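Diaminopropionate ammonia-lyase (Escherichia coli, PDB 4D9I) catalyses the pyridoxal 5'-phosphate-dependent alpha,beta-elimination of both L- and D-2,3-diaminopropionate, giving pyruvate and ammonia. Local coordinates at residues Asn17-Pro22 against Gly298-Arg303; Trp201-Tyr206 against Glu293-Gly298; Gln216-Gly221 against Val245-Pro250; Gly239-Leu244 against Asn304-Phe309; Tyr243-Asp246 against Asn252-Ser255. All coordinates share one frame; numbering follows the deposited sequence.

Contact 1 (Asn17-Pro22 against Gly298-Arg303); sequences NGETSP and GWEILR
I301 reaches from its helix to S21 with the longer of its two branches. Its CB stays well back from the loop 17-22. CG1 is placed beside the backbone N (chi1 -57°) and points the branch at S21, though it still lies 4.5 Å from S21 CB. The end methyl makes the touch. I301 CD1 lies 3.2 Å from S21 CB, which is tight for two carbons, so the exact spacing is doubtful. The same CD1 is 3.7 Å from S21 OG and passes alongside the hydroxyl without bonding to it. The hydroxyl is used within its own loop, where S21 OG bonds to the backbone N of F24. F24 also packs on I301. CG2, the short branch, is turned away from S21.

Farther along, E19 and E300 bring like charges near each other at the surface, with E19 OE1 4.4 Å from E300 OE2. This pair probably adds no attraction. The loop is shaped by an Asx turn: N17 OD1 accepts from E19 N at 3.2 Å, and that donor stands 58° out of the carbonyl plane. G18 sits in this turn with positive phi. N17 and G18 also make backbone bonds to N304, beyond R303 on the helix. The contact lays the loop between strand 8-12 and helix 26-36 along helix 296-305 of this fold type II enzyme.

Contact 2 (Trp201-Tyr206 against Glu293-Gly298); sequences WIMQGY and EPNPLG
M203 points from helix 197-206 at the start of helix 296-305, and its thioether end meets three residues there. CG is anti to the carbonyl carbon, and the chain then bends at its last torsion (chi3 71°). The bend sets the sulfur and the methyl on different neighbours. SD touches both a side-chain amide and a leucine: M203 SD is 3.7 Å from N295 ND2 and 3.8 Å from L297 CB. The M203 and N295 side chains run past each other in opposite senses. L297 is met at an oblique angle, and its CB rather than its branched end does the touching. The methyl goes to the backbone, with M203 CE 3.8 Å from G298 N.

N295 is the N-cap of helix 296-305. Its OD1 accepts from L297 N at 2.9 Å. The N-H...O angle of 133° makes the bond bent, and the donor also stands 41° out of the carbonyl plane. This bond probably fixes the turn of the amide, with ND2 on the side of the sulfur. A backbone bond between N295 and V233 holds the cap residue as well. F24 and A235 also pack on M203.

Cut back to an alanine, M203 would probably leave a gap beside the capped helix start, and L297 CB and the N295 amide would lose their thioether neighbour. ND2 is buried and has no hydrogen-bond partner in the model. The polarisable sulfur beside it may soften that cost, but it does not replace a true acceptor.

Contact 3 (Gln216-Gly221 against Val245-Pro250); sequences QMREMG and VDVYSP
The M217 methyl meets the hydroxyl end of Y248, and R218 and V247 meet next to them. M217 bends at its last torsion (chi3 -62°), which brings CE 3.6 Å from Y248 OH. The methyl stands farther from the ring itself, with M217 CE 4.4 Å from Y248 CZ. It approaches the tyrosine at a slant. R218 is stretched out from CG to NE, and its guanidinium comes at V247 from the opposite direction. R218 NH2 lies 3.8 Å from V247 CG1. These long side chains are needed because the backbones stay far apart: the nearest CA atoms, those of R218 and V247, are 11.7 Å from each other.

The second shell sets the two partners on helix 235-248. V247 CG1 is anti to the backbone N (chi1 170°) and rests over the centre of the Y248 ring, 3.5 Å above its plane. The methyl that receives R218 thus also covers one face of the tyrosine. V214, on helix 208-220, packs on both V247 and Y248. P224 touches both M217 and Y248. M217 also packs on L47 and L63, which belong to sheet strands.

Farther out are the helix ends. G221 closes helix 208-220 with a Schellman motif. S249 leaves helix 235-248 with positive phi.

The polar tips of Y248 and R218 meet methyl groups here, not each other. The contact is therefore van der Waals in kind, and the arginine, an exposed residue, probably keeps its charge largely in solvent.

Contact 4 (Gly239-Leu244 against Asn304-Phe309); sequences GVLGYL and NCATQF
L241 touches C305 and A306 with a single methyl, and every touch is apolar or van der Waals. CG is anti to the backbone N (chi1 -177°), which sends the branch out from helix 235-248. CD2 then lies over the peptide link that joins the two residues. L241 CD2 is 3.7 Å from A306 N and 3.8 Å from C305 C. The flanking side chains come slightly less near, with L241 CD2 4.0 Å from C305 CB and 4.2 Å from A306 CB. L302 and S255 also pack on the leucine. C305 SG is directed elsewhere and packs on P250.

Polar bonds hold the partner segment elsewhere: T307 OG1 bonds to S255 N, Q308 OE1 to H254 NE2, and Q308 NE2 to D12 OD1 and K362 O.

Across the contact itself, a methyl faces backbone at the point where helix 296-305 ends and the chain turns to its strand. L241 offers no donor or acceptor to that turn through its side chain, so the contact depends on shape and burial.

Contact 5 (Tyr243-Asp246 against Asn252-Ser255); sequences YLVD and NLHS
The backbones of 243-246 and 252-255 come nearest at V245 and L253, whose CA atoms are 7.0 Å apart, as helix 235-248 passes the start of strand 254-260. L253 carries the contact. With chi1 at -175° the L253 branch stretches away from its own backbone N and reaches the helix. CD2 does the touching and sits beside the root of L244, with L253 CD2 3.7 Å from L244 CB. V245 flanks it more loosely: its CG2 is 4.5 Å from L253 CD2. The other V245 methyl, CG1, turns to T20.

V227, on the strand before the helix, packs on both L244 and L253, and V214 of helix 208-220 packs on L244. Past L253 the chain joins the sheet. H254 makes backbone bonds to T225 and V227, and S255 to Q308.

All three touching residues are buried and apolar. The helix and the strand that follows it belong to one beta-alpha-beta crossover, made of strand 226-230, helix 235-248 and strand 254-260. Such units build the larger sheet domain of fold type II enzymes.

Overall arrangement
Contacts 3, 4 and 5 all use helix 235-248, and contacts 1, 2 and 4 use helix 296-305. Contacts 4 and 5 are near neighbours, with centres 6 Å apart, and reach adjacent strands of one sheet. Contact 1 lies about 7 Å from contact 4, centre to centre. They are joined by backbone bonds from N17 N and G18 N to N304 O. T20 CG2 also packs on V245 CG1, 3.7 Å away, which links contact 1 to contacts 3 and 5. Contacts 2 and 3 are farthest apart, about 21 Å between centres. All five lie away from K77 and D120. A bound Tris molecule is about 7 Å from the N295 side chain in contact 2.

Contact 1 (Asn17-Pro22 against Gly298-Arg303)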
# COMPACT_ATOMS: atom_id res chain seq x y z
N ASN B 17 37.11 13.18 6.37
CA ASN B 17 38.00 13.93 7.26
C ASN B 17 37.27 14.74 8.32
O ASN B 17 37.90 15.34 9.20
CB ASN B 17 39.02 14.79 6.48
CG ASN B 17 38.37 15.89 5.66
OD1 ASN B 17 37.15 16.07 5.65
ND2 ASN B 17 39.19 16.64 4.94
N GLY B 18 35.94 14.74 8.24
CA GLY B 18 35.09 15.43 9.20
C GLY B 18 35.22 16.94 9.21
O GLY B 18 34.86 17.58 10.19
N GLU B 19 35.75 17.51 8.12
CA GLU B 19 35.78 18.97 7.94
C GLU B 19 34.36 19.43 7.61
O GLU B 19 33.82 19.09 6.56
CB GLU B 19 36.79 19.38 6.83
CG GLU B 19 36.65 20.82 6.29
CD GLU B 19 37.84 21.30 5.45
OE1 GLU B 19 37.63 22.09 4.49
OE2 GLU B 19 38.99 20.91 5.75
N THR B 20 33.75 20.15 8.54
CA THR B 20 32.41 20.71 8.31
C THR B 20 32.51 21.95 7.40
O THR B 20 33.62 22.39 7.04
CB THR B 20 31.71 21.06 9.64
OG1 THR B 20 32.41 22.12 10.27
CG2 THR B 20 31.70 19.87 10.59
N SER B 21 31.35 22.50 7.04
CA SER B 21 31.24 23.64 6.13
C SER B 21 30.49 24.81 6.80
O SER B 21 29.28 24.71 7.04
CB SER B 21 30.49 23.21 4.85
OG SER B 21 30.17 24.32 4.01
N PRO B 22 31.18 25.91 7.10
CA PRO B 22 30.49 27.08 7.65
C PRO B 22 29.41 27.62 6.71
O PRO B 22 28.45 28.22 7.17
CB PRO B 22 31.61 28.12 7.82
CG PRO B 22 32.86 27.31 7.94
CD PRO B 22 32.64 26.13 7.03
N GLY B 298 28.25 20.19 -3.39
CA GLY B 298 27.79 19.05 -2.63
C GLY B 298 28.87 18.02 -2.40
O GLY B 298 28.99 17.47 -1.31
N TRP B 299 29.68 17.77 -3.43
CA TRP B 299 30.69 16.73 -3.40
C TRP B 299 31.70 16.98 -2.31
O TRP B 299 32.16 16.05 -1.65
CB TRP B 299 31.41 16.64 -4.74
CG TRP B 299 32.65 15.80 -4.68
CD1 TRP B 299 33.95 16.18 -4.98
CD2 TRP B 299 32.75 14.40 -4.24
NE1 TRP B 299 34.83 15.13 -4.78
CE2 TRP B 299 34.17 14.03 -4.33
CE3 TRP B 299 31.82 13.43 -3.79
CZ2 TRP B 299 34.63 12.77 -3.99
CZ3 TRP B 299 32.30 12.15 -3.45
CH2 TRP B 299 33.68 11.84 -3.55
N GLU B 300 32.02 18.26 -2.12
CA GLU B 300 32.95 18.68 -1.08
C GLU B 300 32.48 18.22 0.30
O GLU B 300 33.25 17.62 1.06
CB GLU B 300 33.13 20.21 -1.12
CG GLU B 300 34.08 20.77 -0.08
CD GLU B 300 35.56 20.48 -0.36
OE1 GLU B 300 35.95 20.32 -1.55
OE2 GLU B 300 36.35 20.44 0.61
N ILE B 301 31.21 18.48 0.61
CA ILE B 301 30.59 18.08 1.88
C ILE B 301 30.59 16.56 2.05
O ILE B 301 30.94 16.03 3.11
CB ILE B 301 29.13 18.60 1.99
CG1 ILE B 301 29.03 20.14 1.83
CG2 ILE B 301 28.42 18.07 3.24
CD1 ILE B 301 30.07 20.95 2.57
N LEU B 302 30.18 15.86 1.00
CA LEU B 302 30.02 14.41 1.05
C LEU B 302 31.37 13.70 1.18
O LEU B 302 31.52 12.79 2.00
CB LEU B 302 29.27 13.90 -0.18
CG LEU B 302 27.90 14.53 -0.44
CD1 LEU B 302 27.24 13.93 -1.67
CD2 LEU B 302 26.99 14.38 0.78
N ARG B 303 32.35 14.11 0.37
CA ARG B 303 33.69 13.56 0.44
C ARG B 303 34.27 13.73 1.85
O ARG B 303 34.89 12.82 2.39
CB ARG B 303 34.59 14.27 -0.59
CG ARG B 303 36.00 13.73 -0.72
CD ARG B 303 36.92 14.84 -1.22
NE ARG B 303 38.20 14.78 -0.52
CZ ARG B 303 39.28 14.16 -0.97
NH1 ARG B 303 39.28 13.57 -2.16
NH2 ARG B 303 40.38 14.15 -0.24

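Contact 2 (Trp201-Tyr206 against Glu293-Gly298)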
# COMPACT_ATOMS: atom_id res chain seq x y z
N TRP B 201 22.63 29.04 -2.82
CA TRP B 201 21.37 29.45 -2.20
C TRP B 201 20.40 28.30 -2.13
O TRP B 201 19.69 28.12 -1.13
CB TRP B 201 20.71 30.60 -2.94
CG TRP B 201 21.32 31.96 -2.69
CD1 TRP B 201 21.85 32.45 -1.50
CD2 TRP B 201 21.44 33.08 -3.64
NE1 TRP B 201 22.29 33.74 -1.65
CE2 TRP B 201 22.06 34.18 -2.90
CE3 TRP B 201 21.09 33.27 -4.97
CZ2 TRP B 201 22.33 35.40 -3.50
CZ3 TRP B 201 21.37 34.50 -5.56
CH2 TRP B 201 21.97 35.55 -4.84
N ILE B 202 20.36 27.53 -3.21
CA ILE B 202 19.46 26.37 -3.29
C ILE B 202 19.75 25.36 -2.18
O ILE B 202 18.83 24.86 -1.54
CB ILE B 202 19.51 25.71 -4.68
CG1 ILE B 202 18.83 26.62 -5.71
CG2 ILE B 202 18.82 24.34 -4.65
CD1 ILE B 202 19.12 26.26 -7.16
N MET B 203 21.03 25.09 -1.95
CA MET B 203 21.44 24.12 -0.94
C MET B 203 21.20 24.60 0.47
O MET B 203 20.82 23.82 1.34
CB MET B 203 22.92 23.77 -1.11
CG MET B 203 23.14 22.89 -2.32
SD MET B 203 24.89 22.80 -2.72
CE MET B 203 25.48 21.80 -1.34
N GLN B 204 21.41 25.89 0.69
CA GLN B 204 21.07 26.49 1.96
C GLN B 204 19.55 26.45 2.20
O GLN B 204 19.10 26.13 3.31
CB GLN B 204 21.60 27.92 2.01
CG GLN B 204 23.12 28.00 2.00
CD GLN B 204 23.66 29.42 1.90
OE1 GLN B 204 23.04 30.29 1.32
NE2 GLN B 204 24.84 29.64 2.45
N GLY B 205 18.77 26.74 1.16
CA GLY B 205 17.33 26.70 1.28
C GLY B 205 16.86 25.30 1.64
O GLY B 205 15.96 25.14 2.48
N TYR B 206 17.47 24.29 1.03
CA TYR B 206 17.10 22.88 1.29
C TYR B 206 17.22 22.52 2.77
O TYR B 206 16.53 21.63 3.27
CB TYR B 206 18.01 21.92 0.52
CG TYR B 206 17.80 21.82 -0.97
CD1 TYR B 206 16.61 22.28 -1.58
CD2 TYR B 206 18.76 21.22 -1.76
CE1 TYR B 206 16.41 22.14 -2.95
CE2 TYR B 206 18.58 21.07 -3.13
CZ TYR B 206 17.42 21.55 -3.71
OH TYR B 206 17.26 21.41 -5.06
N GLU B 293 27.72 14.90 -13.58
CA GLU B 293 28.91 14.97 -12.75
C GLU B 293 28.36 15.37 -11.39
O GLU B 293 27.29 15.99 -11.34
CB GLU B 293 29.84 16.08 -13.28
CG GLU B 293 31.33 15.80 -13.13
CD GLU B 293 32.19 16.85 -13.81
N PRO B 294 29.05 15.01 -10.29
CA PRO B 294 28.57 15.53 -9.01
C PRO B 294 28.63 17.07 -8.94
O PRO B 294 29.51 17.70 -9.53
CB PRO B 294 29.53 14.92 -7.98
CG PRO B 294 30.19 13.78 -8.68
CD PRO B 294 30.24 14.15 -10.13
N ASN B 295 27.66 17.66 -8.25
CA ASN B 295 27.69 19.07 -7.88
C ASN B 295 28.93 19.30 -7.00
O ASN B 295 29.01 18.73 -5.92
CB ASN B 295 26.38 19.40 -7.13
CG ASN B 295 26.35 20.80 -6.53
OD1 ASN B 295 27.32 21.54 -6.53
ND2 ASN B 295 25.18 21.16 -5.99
N PRO B 296 29.90 20.11 -7.47
CA PRO B 296 31.13 20.33 -6.68
C PRO B 296 30.87 20.87 -5.27
O PRO B 296 31.62 20.54 -4.35
CB PRO B 296 31.92 21.36 -7.51
CG PRO B 296 31.32 21.35 -8.87
CD PRO B 296 29.90 20.86 -8.75
N LEU B 297 29.84 21.70 -5.12
CA LEU B 297 29.48 22.24 -3.80
C LEU B 297 29.04 21.12 -2.86
O LEU B 297 29.44 21.08 -1.69
CB LEU B 297 28.41 23.32 -3.91
CG LEU B 297 28.76 24.61 -4.66
CD1 LEU B 297 27.49 25.40 -4.94
CD2 LEU B 297 29.76 25.47 -3.91
N GLY B 298 28.25 20.19 -3.39
CA GLY B 298 27.79 19.05 -2.63
C GLY B 298 28.87 18.02 -2.40
O GLY B 298 28.99 17.47 -1.31

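Contact 3 (Gln216-Gly221 against Val245-Pro250)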
# COMPACT_ATOMS: atom_id res chain seq x y z
N GLN B 216 11.89 18.63 15.24
CA GLN B 216 10.92 17.56 15.46
C GLN B 216 11.50 16.40 16.27
O GLN B 216 10.84 15.89 17.17
CB GLN B 216 10.34 17.07 14.14
CG GLN B 216 9.34 18.03 13.51
CD GLN B 216 9.19 17.79 12.04
OE1 GLN B 216 10.18 17.61 11.33
NE2 GLN B 216 7.96 17.76 11.57
N MET B 217 12.73 15.99 15.95
CA MET B 217 13.41 14.94 16.71
C MET B 217 13.63 15.34 18.17
O MET B 217 13.41 14.53 19.08
CB MET B 217 14.72 14.51 16.03
CG MET B 217 14.51 13.59 14.82
SD MET B 217 15.99 13.04 13.93
CE MET B 217 16.71 14.57 13.34
N ARG B 218 14.00 16.59 18.40
CA ARG B 218 14.14 17.10 19.76
C ARG B 218 12.81 17.07 20.53
O ARG B 218 12.79 16.71 21.70
CB ARG B 218 14.75 18.50 19.77
CG ARG B 218 16.25 18.52 19.54
CD ARG B 218 16.76 19.95 19.39
NE ARG B 218 18.20 20.00 19.12
CZ ARG B 218 18.81 20.99 18.46
NH1 ARG B 218 18.13 22.02 17.96
NH2 ARG B 218 20.11 20.93 18.26
N GLU B 219 11.70 17.41 19.87
CA GLU B 219 10.38 17.32 20.52
C GLU B 219 10.03 15.86 20.87
O GLU B 219 9.38 15.60 21.88
CB GLU B 219 9.29 17.93 19.64
CG GLU B 219 7.88 17.87 20.25
CD GLU B 219 6.82 18.54 19.39
OE1 GLU B 219 6.82 18.33 18.15
OE2 GLU B 219 5.98 19.29 19.95
N MET B 220 10.48 14.93 20.02
CA MET B 220 10.29 13.49 20.27
C MET B 220 11.26 12.96 21.32
O MET B 220 11.09 11.86 21.80
CB MET B 220 10.51 12.68 19.00
CG MET B 220 9.47 12.89 17.91
SD MET B 220 10.02 11.99 16.46
CE MET B 220 8.72 12.45 15.30
N GLY B 221 12.31 13.74 21.62
CA GLY B 221 13.31 13.32 22.60
C GLY B 221 14.31 12.31 22.06
O GLY B 221 14.91 11.59 22.84
N VAL B 245 25.42 17.65 10.25
CA VAL B 245 26.76 17.37 10.73
C VAL B 245 27.25 18.58 11.53
O VAL B 245 28.05 18.44 12.45
CB VAL B 245 27.63 16.95 9.53
CG1 VAL B 245 28.89 17.77 9.36
CG2 VAL B 245 27.82 15.44 9.48
N ASP B 246 26.71 19.76 11.22
CA ASP B 246 26.92 20.94 12.07
C ASP B 246 26.23 20.79 13.43
O ASP B 246 26.79 21.19 14.45
CB ASP B 246 26.48 22.23 11.37
CG ASP B 246 26.94 23.49 12.10
OD1 ASP B 246 28.13 23.59 12.44
OD2 ASP B 246 26.09 24.38 12.33
N VAL B 247 25.02 20.24 13.42
CA VAL B 247 24.24 19.98 14.63
C VAL B 247 24.82 18.81 15.43
O VAL B 247 24.96 18.91 16.65
CB VAL B 247 22.76 19.65 14.28
CG1 VAL B 247 22.00 19.12 15.50
CG2 VAL B 247 22.06 20.87 13.70
N TYR B 248 25.16 17.72 14.75
CA TYR B 248 25.47 16.45 15.42
C TYR B 248 26.92 15.98 15.46
O TYR B 248 27.24 15.03 16.19
CB TYR B 248 24.60 15.33 14.83
CG TYR B 248 23.13 15.48 15.08
CD1 TYR B 248 22.61 15.41 16.37
CD2 TYR B 248 22.24 15.69 14.01
CE1 TYR B 248 21.25 15.54 16.60
CE2 TYR B 248 20.87 15.81 14.23
CZ TYR B 248 20.39 15.73 15.52
OH TYR B 248 19.04 15.85 15.74
N SER B 249 27.79 16.65 14.71
CA SER B 249 29.18 16.23 14.49
C SER B 249 29.22 15.11 13.46
O SER B 249 28.40 14.19 13.48
CB SER B 249 29.89 15.79 15.78
OG SER B 249 29.66 14.40 16.02
N PRO B 250 30.18 15.19 12.52
CA PRO B 250 30.26 14.16 11.47
C PRO B 250 30.72 12.79 12.00
O PRO B 250 30.40 11.76 11.40
CB PRO B 250 31.27 14.76 10.48
CG PRO B 250 32.08 15.73 11.28
CD PRO B 250 31.14 16.29 12.31

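Contact 4 (Gly239-Leu244 against Asn304-Phe309)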
# COMPACT_ATOMS: atom_id res chain seq x y z
N GLY B 239 23.60 19.87 1.16
CA GLY B 239 22.94 20.89 1.98
C GLY B 239 22.45 20.33 3.31
O GLY B 239 22.69 20.93 4.37
N VAL B 240 21.79 19.18 3.24
CA VAL B 240 21.21 18.56 4.42
C VAL B 240 22.28 17.93 5.35
O VAL B 240 22.21 18.13 6.56
CB VAL B 240 20.13 17.55 3.99
CG1 VAL B 240 19.67 16.66 5.14
CG2 VAL B 240 18.94 18.32 3.39
N LEU B 241 23.24 17.21 4.79
CA LEU B 241 24.31 16.61 5.61
C LEU B 241 25.15 17.72 6.23
O LEU B 241 25.62 17.61 7.37
CB LEU B 241 25.15 15.58 4.84
CG LEU B 241 26.24 14.86 5.65
CD1 LEU B 241 25.68 13.92 6.72
CD2 LEU B 241 27.25 14.12 4.77
N GLY B 242 25.30 18.82 5.49
CA GLY B 242 26.06 19.96 6.01
C GLY B 242 25.42 20.49 7.28
O GLY B 242 26.11 20.70 8.29
N TYR B 243 24.10 20.68 7.24
CA TYR B 243 23.34 21.15 8.41
C TYR B 243 23.42 20.14 9.56
O TYR B 243 23.74 20.52 10.68
CB TYR B 243 21.88 21.43 8.08
CG TYR B 243 21.03 21.79 9.31
CD1 TYR B 243 20.40 20.81 10.07
CD2 TYR B 243 20.91 23.11 9.72
CE1 TYR B 243 19.65 21.14 11.20
CE2 TYR B 243 20.16 23.45 10.84
CZ TYR B 243 19.53 22.46 11.57
OH TYR B 243 18.79 22.84 12.67
N LEU B 244 23.11 18.88 9.27
CA LEU B 244 23.02 17.83 10.30
C LEU B 244 24.35 17.63 11.03
O LEU B 244 24.39 17.47 12.26
CB LEU B 244 22.58 16.51 9.67
CG LEU B 244 21.12 16.40 9.21
CD1 LEU B 244 20.84 15.06 8.54
CD2 LEU B 244 20.15 16.64 10.36
N ASN B 304 34.05 14.91 2.43
CA ASN B 304 34.50 15.22 3.79
C ASN B 304 33.77 14.47 4.90
O ASN B 304 34.41 13.99 5.83
CB ASN B 304 34.39 16.71 4.06
CG ASN B 304 35.46 17.51 3.34
OD1 ASN B 304 36.26 16.97 2.59
ND2 ASN B 304 35.46 18.81 3.57
N CYS B 305 32.46 14.37 4.78
CA CYS B 305 31.62 14.06 5.92
C CYS B 305 30.72 12.82 5.81
O CYS B 305 30.22 12.33 6.83
CB CYS B 305 30.76 15.29 6.27
SG CYS B 305 31.69 16.59 7.10
N ALA B 306 30.50 12.32 4.60
CA ALA B 306 29.67 11.12 4.41
C ALA B 306 30.37 9.87 4.95
O ALA B 306 31.57 9.70 4.76
CB ALA B 306 29.32 10.93 2.95
N THR B 307 29.63 8.98 5.60
CA THR B 307 30.26 7.80 6.17
C THR B 307 30.42 6.73 5.09
O THR B 307 31.48 6.12 4.96
CB THR B 307 29.47 7.23 7.37
OG1 THR B 307 29.05 8.32 8.21
CG2 THR B 307 30.34 6.25 8.17
N GLN B 308 29.36 6.54 4.30
CA GLN B 308 29.32 5.50 3.29
C GLN B 308 28.55 5.92 2.05
O GLN B 308 27.67 6.77 2.10
CB GLN B 308 28.67 4.24 3.88
CG GLN B 308 29.62 3.39 4.70
CD GLN B 308 28.90 2.37 5.57
OE1 GLN B 308 27.68 2.47 5.78
NE2 GLN B 308 29.63 1.41 6.09
N PHE B 309 28.91 5.31 0.93
CA PHE B 309 28.17 5.48 -0.31
C PHE B 309 27.55 4.15 -0.69
O PHE B 309 28.20 3.11 -0.55
CB PHE B 309 29.12 5.93 -1.41
CG PHE B 309 29.95 7.12 -1.04
CD1 PHE B 309 31.32 6.99 -0.85
CD2 PHE B 309 29.37 8.37 -0.87
CE1 PHE B 309 32.10 8.09 -0.52
CE2 PHE B 309 30.15 9.47 -0.52
CZ PHE B 309 31.51 9.33 -0.35

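Contact 5 (Tyr243-Asp246 against Asn252-Ser255)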
# COMPACT_ATOMS: atom_id res chain seq x y z
N TYR B 243 24.10 20.68 7.24
CA TYR B 243 23.34 21.15 8.41
C TYR B 243 23.42 20.14 9.56
O TYR B 243 23.74 20.52 10.68
CB TYR B 243 21.88 21.43 8.08
CG TYR B 243 21.03 21.79 9.31
CD1 TYR B 243 20.40 20.81 10.07
CD2 TYR B 243 20.91 23.11 9.72
CE1 TYR B 243 19.65 21.14 11.20
CE2 TYR B 243 20.16 23.45 10.84
CZ TYR B 243 19.53 22.46 11.57
OH TYR B 243 18.79 22.84 12.67
N LEU B 244 23.11 18.88 9.27
CA LEU B 244 23.02 17.83 10.30
C LEU B 244 24.35 17.63 11.03
O LEU B 244 24.39 17.47 12.26
CB LEU B 244 22.58 16.51 9.67
CG LEU B 244 21.12 16.40 9.21
CD1 LEU B 244 20.84 15.06 8.54
CD2 LEU B 244 20.15 16.64 10.36
N VAL B 245 25.42 17.65 10.25
CA VAL B 245 26.76 17.37 10.73
C VAL B 245 27.25 18.58 11.53
O VAL B 245 28.05 18.44 12.45
CB VAL B 245 27.63 16.95 9.53
CG1 VAL B 245 28.89 17.77 9.36
CG2 VAL B 245 27.82 15.44 9.48
N ASP B 246 26.71 19.76 11.22
CA ASP B 246 26.92 20.94 12.07
C ASP B 246 26.23 20.79 13.43
O ASP B 246 26.79 21.19 14.45
CB ASP B 246 26.48 22.23 11.37
CG ASP B 246 26.94 23.49 12.10
OD1 ASP B 246 28.13 23.59 12.44
OD2 ASP B 246 26.09 24.38 12.33
N ASN B 252 29.67 11.51 14.93
CA ASN B 252 28.51 10.84 15.57
C ASN B 252 27.29 10.66 14.69
O ASN B 252 26.20 10.33 15.17
CB ASN B 252 28.08 11.54 16.86
CG ASN B 252 29.23 11.84 17.76
OD1 ASN B 252 29.40 12.98 18.18
ND2 ASN B 252 30.04 10.83 18.06
N LEU B 253 27.46 10.86 13.40
CA LEU B 253 26.36 10.63 12.49
C LEU B 253 26.77 9.69 11.37
O LEU B 253 27.67 9.99 10.57
CB LEU B 253 25.78 11.95 11.95
CG LEU B 253 24.52 11.91 11.07
CD1 LEU B 253 23.37 11.09 11.68
CD2 LEU B 253 24.06 13.33 10.76
N HIS B 254 26.12 8.54 11.32
CA HIS B 254 26.43 7.56 10.31
C HIS B 254 25.60 7.86 9.09
O HIS B 254 24.44 7.47 9.01
CB HIS B 254 26.21 6.13 10.82
CG HIS B 254 26.73 5.07 9.88
ND1 HIS B 254 27.56 4.11 10.29
CD2 HIS B 254 26.52 4.86 8.51
CE1 HIS B 254 27.86 3.31 9.24
NE2 HIS B 254 27.24 3.78 8.16
N SER B 255 26.19 8.59 8.16
CA SER B 255 25.46 9.04 6.99
C SER B 255 25.73 8.13 5.82
O SER B 255 26.88 7.78 5.54
CB SER B 255 25.84 10.49 6.63
OG SER B 255 27.24 10.61 6.45